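Local coordinates for protein maleylacetoacetate isomerase (Anaeromyxobacter dehalogenans, PDB 4IGJ) that probably catalyses the glutathione-dependent isomerisation of maleylacetoacetate to fumarylacetoacetate, as a member of the zeta class of glutathione transferases, at residues A[35-39]-A[93-97]; A[107-111]-A[183-188]. One frame throughout, in Å; residues are numbered along the deposited sequence.

Interaction 1: A[35-39]-A[93-97]; sequences SAWRV and SMAIL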
# COMPACT_ATOMS: atom_id res chain seq x y z
N SER A 35 -3.77 -10.66 -3.28
CA SER A 35 -4.45 -9.39 -3.46
C SER A 35 -5.95 -9.59 -3.71
O SER A 35 -6.78 -8.87 -3.14
CB SER A 35 -3.81 -8.55 -4.57
OG SER A 35 -4.42 -7.27 -4.64
N ALA A 36 -6.29 -10.59 -4.52
CA ALA A 36 -7.70 -10.88 -4.79
C ALA A 36 -8.38 -11.42 -3.55
O ALA A 36 -9.54 -11.11 -3.28
CB ALA A 36 -7.85 -11.86 -5.95
N TRP A 37 -7.65 -12.23 -2.78
CA TRP A 37 -8.19 -12.79 -1.55
C TRP A 37 -8.62 -11.68 -0.58
O TRP A 37 -9.66 -11.79 0.06
CB TRP A 37 -7.12 -13.72 -0.94
CG TRP A 37 -7.48 -14.54 0.27
CD1 TRP A 37 -8.61 -14.49 1.04
CD2 TRP A 37 -6.65 -15.55 0.84
NE1 TRP A 37 -8.52 -15.40 2.06
CE2 TRP A 37 -7.33 -16.07 1.96
CE3 TRP A 37 -5.40 -16.06 0.51
CZ2 TRP A 37 -6.78 -17.09 2.75
CZ3 TRP A 37 -4.86 -17.05 1.29
CH2 TRP A 37 -5.54 -17.56 2.39
N ARG A 38 -7.82 -10.61 -0.47
CA ARG A 38 -8.19 -9.49 0.39
C ARG A 38 -9.56 -8.95 0.02
O ARG A 38 -10.38 -8.66 0.90
CB ARG A 38 -7.18 -8.34 0.28
CG ARG A 38 -5.74 -8.73 0.58
CD ARG A 38 -4.82 -7.74 -0.09
NE ARG A 38 -3.41 -8.02 0.11
CZ ARG A 38 -2.44 -7.35 -0.50
NH1 ARG A 38 -2.74 -6.38 -1.36
NH2 ARG A 38 -1.16 -7.66 -0.27
N VAL A 39 -9.80 -8.81 -1.28
CA VAL A 39 -11.08 -8.30 -1.75
C VAL A 39 -12.21 -9.30 -1.51
O VAL A 39 -13.30 -8.91 -1.08
CB VAL A 39 -10.99 -7.83 -3.21
CG1 VAL A 39 -12.34 -7.32 -3.70
CG2 VAL A 39 -9.94 -6.71 -3.32
N SER A 93 -6.18 -3.34 -4.38
CA SER A 93 -6.92 -3.90 -3.25
C SER A 93 -7.35 -2.87 -2.20
O SER A 93 -8.49 -2.90 -1.74
CB SER A 93 -6.17 -5.07 -2.59
OG SER A 93 -4.97 -4.63 -1.95
N MET A 94 -6.47 -1.95 -1.83
CA MET A 94 -6.82 -1.01 -0.77
C MET A 94 -7.86 -0.02 -1.25
O MET A 94 -8.78 0.33 -0.50
CB MET A 94 -5.60 -0.27 -0.23
CG MET A 94 -5.88 0.46 1.09
SD MET A 94 -6.01 -0.72 2.45
CE MET A 94 -6.38 0.37 3.84
N ALA A 95 -7.76 0.42 -2.50
CA ALA A 95 -8.75 1.34 -3.06
C ALA A 95 -10.12 0.66 -3.17
O ALA A 95 -11.15 1.27 -2.87
CB ALA A 95 -8.31 1.86 -4.43
N ILE A 96 -10.13 -0.60 -3.58
CA ILE A 96 -11.36 -1.38 -3.68
C ILE A 96 -11.99 -1.55 -2.30
O ILE A 96 -13.19 -1.32 -2.12
CB ILE A 96 -11.11 -2.77 -4.30
CG1 ILE A 96 -10.63 -2.63 -5.75
CG2 ILE A 96 -12.38 -3.63 -4.21
CD1 ILE A 96 -10.04 -3.93 -6.31
N LEU A 97 -11.19 -1.93 -1.31
CA LEU A 97 -11.71 -2.12 0.04
C LEU A 97 -12.23 -0.82 0.66
O LEU A 97 -13.26 -0.83 1.34
CB LEU A 97 -10.67 -2.78 0.94
CG LEU A 97 -10.42 -4.26 0.60
CD1 LEU A 97 -9.10 -4.74 1.17
CD2 LEU A 97 -11.57 -5.14 1.10
O HOH W 1 -3.98 -4.96 -5.37

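Interaction 2: A[107-111]-A[183-188]; sequences PALLP and PTLADC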
# COMPACT_ATOMS: atom_id res chain seq x y z
N PRO A 107 -21.54 -4.19 7.85
CA PRO A 107 -20.74 -4.01 9.07
C PRO A 107 -19.41 -3.35 8.75
O PRO A 107 -18.85 -3.58 7.68
CB PRO A 107 -20.52 -5.44 9.57
CG PRO A 107 -20.58 -6.27 8.32
CD PRO A 107 -21.63 -5.61 7.47
N ALA A 108 -18.92 -2.54 9.67
CA ALA A 108 -17.77 -1.70 9.41
C ALA A 108 -16.47 -2.48 9.50
O ALA A 108 -16.24 -3.22 10.46
CB ALA A 108 -17.75 -0.54 10.38
N LEU A 109 -15.61 -2.30 8.50
CA LEU A 109 -14.27 -2.88 8.57
C LEU A 109 -13.21 -1.84 8.94
O LEU A 109 -12.03 -2.16 9.04
CB LEU A 109 -13.91 -3.61 7.28
CG LEU A 109 -14.86 -4.76 6.95
CD1 LEU A 109 -14.50 -5.44 5.64
CD2 LEU A 109 -14.87 -5.79 8.08
N LEU A 110 -13.66 -0.59 9.14
CA LEU A 110 -12.84 0.44 9.77
C LEU A 110 -13.63 0.98 10.95
O LEU A 110 -14.84 1.18 10.85
CB LEU A 110 -12.53 1.59 8.80
CG LEU A 110 -11.48 1.31 7.73
CD1 LEU A 110 -11.42 2.45 6.71
CD2 LEU A 110 -10.12 1.09 8.37
N PRO A 111 -12.96 1.22 12.09
CA PRO A 111 -13.68 1.78 13.23
C PRO A 111 -14.06 3.24 13.01
O PRO A 111 -13.62 3.86 12.05
CB PRO A 111 -12.69 1.63 14.39
CG PRO A 111 -11.37 1.63 13.76
CD PRO A 111 -11.54 0.98 12.40
N PRO A 183 -13.43 -8.45 13.16
CA PRO A 183 -12.61 -8.31 11.95
C PRO A 183 -12.60 -6.89 11.40
O PRO A 183 -13.61 -6.18 11.46
CB PRO A 183 -13.31 -9.22 10.95
CG PRO A 183 -13.96 -10.27 11.78
CD PRO A 183 -14.42 -9.55 13.03
N THR A 184 -11.44 -6.49 10.89
CA THR A 184 -11.29 -5.21 10.20
C THR A 184 -10.49 -5.40 8.92
O THR A 184 -10.06 -6.52 8.60
CB THR A 184 -10.52 -4.18 11.06
OG1 THR A 184 -9.20 -4.67 11.31
CG2 THR A 184 -11.23 -3.92 12.40
N LEU A 185 -10.25 -4.31 8.21
CA LEU A 185 -9.41 -4.38 7.02
C LEU A 185 -8.03 -4.98 7.32
O LEU A 185 -7.44 -5.62 6.45
CB LEU A 185 -9.26 -3.00 6.38
CG LEU A 185 -10.52 -2.40 5.72
CD1 LEU A 185 -10.14 -1.14 4.97
CD2 LEU A 185 -11.18 -3.41 4.77
N ALA A 186 -7.53 -4.79 8.54
CA ALA A 186 -6.22 -5.34 8.90
C ALA A 186 -6.18 -6.86 8.77
O ALA A 186 -5.18 -7.41 8.30
CB ALA A 186 -5.83 -4.90 10.30
N ASP A 187 -7.26 -7.54 9.17
CA ASP A 187 -7.31 -8.99 9.06
C ASP A 187 -7.40 -9.43 7.61
O ASP A 187 -6.93 -10.51 7.26
CB ASP A 187 -8.49 -9.53 9.85
CG ASP A 187 -8.47 -9.05 11.29
OD1 ASP A 187 -7.52 -9.41 12.01
OD2 ASP A 187 -9.39 -8.31 11.68
N CYS A 188 -8.01 -8.61 6.76
CA CYS A 188 -8.12 -8.91 5.34
C CYS A 188 -6.76 -8.98 4.66
O CYS A 188 -6.59 -9.69 3.67
CB CYS A 188 -9.01 -7.88 4.64
SG CYS A 188 -10.75 -7.88 5.21

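Interaction 1: A[35-39]-A[93-97]
R38 reaches from helix 34-45 across to S93, at the start of helix 93-103, in a buried part of the glutathione-binding region. Its CB lies 4.2 Å from CD1 of L97. From CG to NE the chain is extended, which carries the head group back toward the N-terminal ends of both helices; on the way CD passes 3.6 Å from S93 OG. At the tip NH1 donates to S93 OG (2.9 Å, N-H...O angle 144°), which lies near the guanidinium plane, at its edge. Small and polar, S93 suits this spot: its OG, turned between its own N and carbonyl carbon (chi1 67°), also bonds to Y189 OH. S35, R38 and S93 are all glutathione-binding residues, although no glutathione is bound to this chain here. S35 OG rests 3.5 Å from CB of S93, and a water beside that hydroxyl accepts from S93 N at 2.9 Å, so the first N-H of the helix has a partner. One turn further on the contact becomes apolar: V39 CG1 packs 3.7 Å from I96 CG2, the two branched side chains crossing at about a right angle. A leucine in place of R38 would probably cost S93 OG its guanidinium donor, leaving Y189 to hold it, and take a basic group from the glutathione site. The two helical segments run almost parallel, 8° between axes 9.5 Å apart, as expected for helices on one side of a thioredoxin-like sheet. V39 leans on L27 of strand 24-29, R38 meets helices 114-128 and 185-199, and A95 packs on A118 of the second subunit.

Interaction 2: A[107-111]-A[183-188]
L109 O accepts from L185 N (2.9 Å, N-H...O angle 158°), the N-H lying in the carbonyl plane on a lone pair, while CB of T184 sits 3.2 Å from the same oxygen. The donor belongs to the first turn of helix 185-199, which opens with a capping box, a motif well known at this point of the glutathione transferase helical domain. T184 is the N-cap: its OG1 accepts from A186 N at 3.2 Å, with a bent angle of 138°. D187 closes the box, its OD2 taking the T184 N-H at 2.9 Å through the anti lone pair, and its OD1 bonds to S178. A short hydroxyl and a short carboxylate thus serve N-H groups where the helix itself offers no acceptor, and the loop carbonyl of L109 supplies one more.

Leucines pack next to these polar bonds. L185 works as a fork: CD2 meets CB of L109 at 3.7 Å, where the side chains cross at about a right angle, and CD1 meets CG of L110 at 3.9 Å. The backbone of the loop has a second polar tie, L109 N donating to the carboxylate of E101 on helix 93-103. At the end of L109 the methyls part, CD2 lying 3.6 Å from P183 O and CD1 reaching to 4.5 Å from the sulfur of C188.

From the N terminus, interaction 1 comes first: the chain leaves segment 35-39 by way of the rest of helix 34-45 and makes three strands of the sheet before 93-97 closes the loop. Only then does interaction 2 open, at 107-111 in the loop after helix 93-103; a long, mainly helical excursion follows before 183-188 returns to it. The two loops are therefore in series, neither nested nor crossed. Interaction 1 joins two helices of the thioredoxin-like domain, whereas interaction 2 ties the loop after them to the helical domain. They touch in space: CG of R38 lies 3.3 Å from C188 O, and CB of L97 is 3.9 Å from CD2 of L185.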